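Local coordinates for putative ABC transporter amino acid-binding protein (Sinorhizobium meliloti, PDB 2Q88), which binds the compatible solute ectoine, probably as the substrate-binding component of an ABC transporter that takes up osmoprotectants, at residues 25-28 with 34-37; 41-46 with 52-57. One frame throughout, in Å; residues are numbered along the deposited sequence.

Interaction 1: 25-28 with 34-37; sequences FTAV and VSGA. With 4CS ((4S)-2-methyl-1,4,5,6-tetrahydropyrimidine-4-carboxylic acid), chain F.
Ala27 and Ser35 face each other as the antiparallel hydrogen-bonded pair of a very short beta hairpin. Ser35 N gives the straighter bond, 2.9 Å to Ala27 O with 169° at the hydrogen; the return bond, from Ala27 N to Ser35 O, is also 2.9 Å but bent to 139°. One step on, Val28 and Val34 form the non-hydrogen-bonded pair, and their CG2 methyls meet at 4.2 Å on the face away from Ala27 CB and Ser35 OG. Toward the ligand the strands give way to a close backbone passage. Gly36 runs beside Phe25 and Thr26, with Phe25 O 3.6 Å from Gly36 C; a beta carbon on Gly36 would collide with Thr26 CA and Phe25 O.

Phe25 turns its side chain away from 34-37 and into the ectoine pocket. Its CG lies anti to the carbonyl carbon (chi1 -65°), which carries the ring out to the ligand. The methyl carbon CAA of ectoine sits 3.4 Å above the ring plane, over its centre, in a CH-pi contact. Phe240 packs against this ring in a T-shaped arrangement. Replacing Phe25 by an alanine removes the ring and is likely to leave the ligand methyl without its aromatic support and Phe240 without its edge-to-face partner. Thr26 OG1 is bonded to the backbone N of Glu22, a residue whose carboxylate itself holds ectoine.

Gly36 is the N-cap residue of helix 37-48, so the hairpin passes straight into that helix; its N is hydrogen-bonded to Tyr238 OH. Val28 and Val34 both rest on Ile19 of strand 14-19 and reach strand 53-58 at Ile58 and Ala56 respectively, while Thr26 and Val34 touch Pro39 of the helix.

Interaction 2: 41-46 with 52-57; sequences VAREIF and ADVVAS. With CD (cadmium ion), chain E.
Arg43 is held in two different ways by two consecutive residues, Asp53 and Val54: Val54 lies against a face of its guanidinium and Asp53 takes its edge. The setting is a beta-alpha-beta crossover, in which strand 14-19 leads through helix 37-48 to strand 53-58, laid parallel next to the first. The unit belongs to one lobe of the type II periplasmic binding protein fold, as expected for a family 3 solute-binding protein. Helix 41-46 runs back over strand 53-57 at 142° between their directions, with the axes 8.0 Å apart.

Val54 points at the helix and divides its two methyls between two residues one helical turn apart. CG2 lies under the flat group of Arg43, 3.5 Å from CZ and offset toward the rim. CG1 meets Phe46 CD2 at 3.8 Å, the two side chains crossing nearly at right angles.

The CB of Asp53 points away from the helix, yet its carboxylate bends back to form a salt bridge, with OD1 2.8 Å from Arg43 NH1. The oxygen lies close to the guanidinium plane, but the planes of the two charged groups are 59° apart, so the pair meets through one oxygen and one nitrogen and not as a two-pronged bridge. The bend in the arginine chain at chi3 (-56°) swings the guanidinium out to this position. OD1 also accepts a weak bond from Val54 N, which ties the carboxylate to the backbone.

Within the sheet strand 53-58 is hydrogen-bonded to strand 14-19, and the Val54 side chain also touches Ile17 of that strand. Farther along, Ser57 takes no part in the helix packing but binds a cadmium ion together with His73: the metal lies 2.5 Å from Ser57 OG and 2.4 Å from a water.

How the interactions relate
Interactions 1 and 2 follow one another along the chain, with centres 11 Å apart: the hairpin of interaction 1 ends at Gly36, where the helix of interaction 2 begins. Val34 joins them directly. Its CG2 packs 3.5 Å from Ala56 CB on the strand, and its carbonyl O lies 3.4 Å from Arg43 NH2, a weak hydrogen bond. Arg43 therefore bridges the hairpin and strand 53-58. Only interaction 1 reaches ectoine, through Phe25; in interaction 2 the side chain of Ala42 stays about 14 Å from the ligand. The cadmium ion bound by Ser57 is about 12 Å from the side chain of Val34.

Interaction 1: 25-28 with 34-37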
loop_
_atom_site.group_PDB
_atom_site.type_symbol
_atom_site.label_atom_id
_atom_site.label_comp_id
_atom_site.label_asym_id
_atom_site.label_seq_id
_atom_site.Cartn_x
_atom_site.Cartn_y
_atom_site.Cartn_z
ATOM N N PHE A 25 2.531 -4.930 -4.548
ATOM C CA PHE A 25 2.858 -4.570 -3.169
ATOM C C PHE A 25 2.905 -5.803 -2.259
ATOM O O PHE A 25 3.848 -5.961 -1.485
ATOM C CB PHE A 25 1.855 -3.563 -2.621
ATOM C CG PHE A 25 1.890 -2.228 -3.318
ATOM C CD1 PHE A 25 1.183 -2.024 -4.493
ATOM C CD2 PHE A 25 2.621 -1.167 -2.783
ATOM C CE1 PHE A 25 1.203 -0.772 -5.144
ATOM C CE2 PHE A 25 2.642 0.084 -3.416
ATOM C CZ PHE A 25 1.932 0.277 -4.597
ATOM N N THR A 26 1.883 -6.655 -2.357
ATOM C CA THR A 26 1.775 -7.885 -1.553
ATOM C C THR A 26 1.101 -8.925 -2.418
ATOM O O THR A 26 0.281 -8.591 -3.273
ATOM C CB THR A 26 0.908 -7.689 -0.286
ATOM O OG1 THR A 26 -0.372 -7.177 -0.664
ATOM C CG2 THR A 26 1.483 -6.613 0.658
ATOM N N ALA A 27 1.429 -10.192 -2.201
ATOM C CA ALA A 27 0.834 -11.274 -2.978
ATOM C C ALA A 27 0.927 -12.535 -2.141
ATOM O O ALA A 27 1.814 -12.644 -1.305
ATOM C CB ALA A 27 1.579 -11.466 -4.291
ATOM N N VAL A 28 0.011 -13.471 -2.360
ATOM C CA VAL A 28 0.076 -14.770 -1.692
ATOM C C VAL A 28 0.039 -15.882 -2.742
ATOM O O VAL A 28 -0.859 -15.926 -3.576
ATOM C CB VAL A 28 -1.062 -14.950 -0.661
ATOM C CG1 VAL A 28 -0.925 -16.290 0.082
ATOM C CG2 VAL A 28 -1.076 -13.773 0.338
ATOM N N VAL A 34 3.978 -15.828 1.108
ATOM C CA VAL A 34 3.699 -14.417 0.949
ATOM C C VAL A 34 4.905 -13.795 0.270
ATOM O O VAL A 34 6.043 -14.057 0.657
ATOM C CB VAL A 34 3.384 -13.765 2.298
ATOM C CG1 VAL A 34 3.185 -12.266 2.152
ATOM C CG2 VAL A 34 2.139 -14.441 2.901
ATOM N N SER A 35 4.635 -13.009 -0.772
ATOM C CA SER A 35 5.652 -12.269 -1.487
ATOM C C SER A 35 5.074 -10.906 -1.871
ATOM O O SER A 35 4.177 -10.398 -1.192
ATOM C CB SER A 35 6.104 -13.039 -2.731
ATOM O OG SER A 35 5.013 -13.254 -3.596
ATOM N N GLY A 36 5.577 -10.330 -2.955
ATOM C CA GLY A 36 5.338 -8.923 -3.247
ATOM C C GLY A 36 6.465 -8.126 -2.626
ATOM O O GLY A 36 7.212 -8.643 -1.789
ATOM N N ALA A 37 6.601 -6.874 -3.049
ATOM C CA ALA A 37 7.734 -6.039 -2.683
ATOM C C ALA A 37 7.822 -5.713 -1.201
ATOM O O ALA A 37 8.908 -5.709 -0.627
ATOM C CB ALA A 37 7.742 -4.761 -3.513
HETATM O O 4CS F . -4.129 3.455 1.506
HETATM C C 4CS F . -3.102 2.993 1.010
HETATM O OXT 4CS F . -2.035 3.046 1.634
HETATM C CA 4CS F . -3.138 2.381 -0.385
HETATM C CB 4CS F . -4.387 1.561 -0.646
HETATM C CAD 4CS F . -4.361 1.026 -2.081
HETATM N NAG 4CS F . -3.108 0.258 -2.300
HETATM C CAI 4CS F . -1.939 0.548 -1.579
HETATM C CAA 4CS F . -0.657 -0.271 -1.811
HETATM N N 4CS F . -1.932 1.564 -0.615
#

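Interaction 2: 41-46 with 52-57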
loop_
_atom_site.group_PDB
_atom_site.type_symbol
_atom_site.label_atom_id
_atom_site.label_comp_id
_atom_site.label_asym_id
_atom_site.label_seq_id
_atom_site.Cartn_x
_atom_site.Cartn_y
_atom_site.Cartn_z
ATOM N N VAL A 41 10.936 -7.216 1.205
ATOM C CA VAL A 41 11.835 -6.322 1.930
ATOM C C VAL A 41 11.791 -6.616 3.441
ATOM O O VAL A 41 12.837 -6.712 4.098
ATOM C CB VAL A 41 11.500 -4.841 1.638
ATOM C CG1 VAL A 41 12.180 -3.899 2.642
ATOM C CG2 VAL A 41 11.919 -4.479 0.233
ATOM N N ALA A 42 10.574 -6.756 3.971
ATOM C CA ALA A 42 10.357 -6.967 5.389
ATOM C C ALA A 42 10.934 -8.302 5.828
ATOM O O ALA A 42 11.545 -8.394 6.892
ATOM C CB ALA A 42 8.868 -6.899 5.717
ATOM N N ARG A 43 10.761 -9.330 5.000
ATOM C CA ARG A 43 11.286 -10.654 5.337
ATOM C C ARG A 43 12.801 -10.617 5.403
ATOM O O ARG A 43 13.386 -11.191 6.311
ATOM C CB ARG A 43 10.843 -11.722 4.336
ATOM C CG ARG A 43 11.389 -13.117 4.661
ATOM C CD ARG A 43 11.180 -14.128 3.548
ATOM N NE ARG A 43 9.762 -14.205 3.228
ATOM C CZ ARG A 43 8.875 -14.932 3.895
ATOM N NH1 ARG A 43 9.250 -15.689 4.935
ATOM N NH2 ARG A 43 7.601 -14.906 3.510
ATOM N N GLU A 44 13.423 -9.927 4.448
ATOM C CA GLU A 44 14.883 -9.831 4.400
ATOM C C GLU A 44 15.453 -9.078 5.605
ATOM O O GLU A 44 16.437 -9.514 6.201
ATOM C CB GLU A 44 15.367 -9.219 3.071
ATOM C CG GLU A 44 16.881 -9.266 2.860
ATOM C CD GLU A 44 17.498 -10.650 3.124
ATOM O OE1 GLU A 44 18.539 -10.713 3.824
ATOM O OE2 GLU A 44 16.956 -11.679 2.643
ATOM N N ILE A 45 14.836 -7.956 5.974
ATOM C CA ILE A 45 15.307 -7.212 7.152
ATOM C C ILE A 45 15.142 -8.038 8.438
ATOM O O ILE A 45 16.080 -8.178 9.234
ATOM C CB ILE A 45 14.613 -5.843 7.249
ATOM C CG1 ILE A 45 15.147 -4.923 6.136
ATOM C CG2 ILE A 45 14.855 -5.210 8.635
ATOM C CD1 ILE A 45 14.373 -3.645 5.905
ATOM N N PHE A 46 13.950 -8.597 8.637
ATOM C CA PHE A 46 13.715 -9.400 9.834
ATOM C C PHE A 46 14.710 -10.538 9.944
ATOM O O PHE A 46 15.209 -10.818 11.034
ATOM C CB PHE A 46 12.269 -9.901 9.906
ATOM C CG PHE A 46 11.315 -8.899 10.499
ATOM C CD1 PHE A 46 11.491 -8.438 11.806
ATOM C CD2 PHE A 46 10.228 -8.432 9.762
ATOM C CE1 PHE A 46 10.601 -7.494 12.367
ATOM C CE2 PHE A 46 9.342 -7.497 10.300
ATOM C CZ PHE A 46 9.524 -7.026 11.606
ATOM N N ALA A 52 13.563 -15.327 12.025
ATOM C CA ALA A 52 13.676 -16.300 10.923
ATOM C C ALA A 52 12.542 -16.320 9.882
ATOM O O ALA A 52 12.747 -16.769 8.746
ATOM C CB ALA A 52 13.872 -17.707 11.497
ATOM N N ASP A 53 11.350 -15.868 10.268
ATOM C CA ASP A 53 10.193 -15.910 9.369
ATOM C C ASP A 53 9.273 -14.722 9.587
ATOM O O ASP A 53 9.374 -14.030 10.602
ATOM C CB ASP A 53 9.399 -17.204 9.587
ATOM C CG ASP A 53 8.781 -17.747 8.297
ATOM O OD1 ASP A 53 8.576 -16.973 7.331
ATOM O OD2 ASP A 53 8.483 -18.955 8.153
ATOM N N VAL A 54 8.391 -14.490 8.615
ATOM C CA VAL A 54 7.267 -13.570 8.776
ATOM C C VAL A 54 5.980 -14.381 8.632
ATOM O O VAL A 54 5.936 -15.357 7.878
ATOM C CB VAL A 54 7.307 -12.354 7.791
ATOM C CG1 VAL A 54 8.439 -11.392 8.159
ATOM C CG2 VAL A 54 7.435 -12.795 6.319
ATOM N N VAL A 55 4.964 -14.017 9.405
ATOM C CA VAL A 55 3.665 -14.682 9.357
ATOM C C VAL A 55 2.639 -13.617 8.963
ATOM O O VAL A 55 2.406 -12.674 9.720
ATOM C CB VAL A 55 3.329 -15.359 10.715
ATOM C CG1 VAL A 55 1.864 -15.794 10.782
ATOM C CG2 VAL A 55 4.245 -16.574 10.952
ATOM N N ALA A 56 2.065 -13.748 7.766
ATOM C CA ALA A 56 1.190 -12.704 7.217
ATOM C C ALA A 56 -0.304 -12.932 7.451
ATOM O O ALA A 56 -0.814 -14.053 7.300
ATOM C CB ALA A 56 1.467 -12.490 5.743
ATOM N N SER A 57 -0.986 -11.854 7.837
ATOM C CA SER A 57 -2.440 -11.814 7.991
ATOM C C SER A 57 -2.997 -10.862 6.924
ATOM O O SER A 57 -2.479 -9.755 6.774
ATOM C CB SER A 57 -2.808 -11.267 9.378
ATOM O OG SER A 57 -2.550 -12.203 10.437
HETATM CD CD CD E . -3.731 -11.820 12.667
HETATM O O HOH W 1 -2.030 -13.217 13.500
#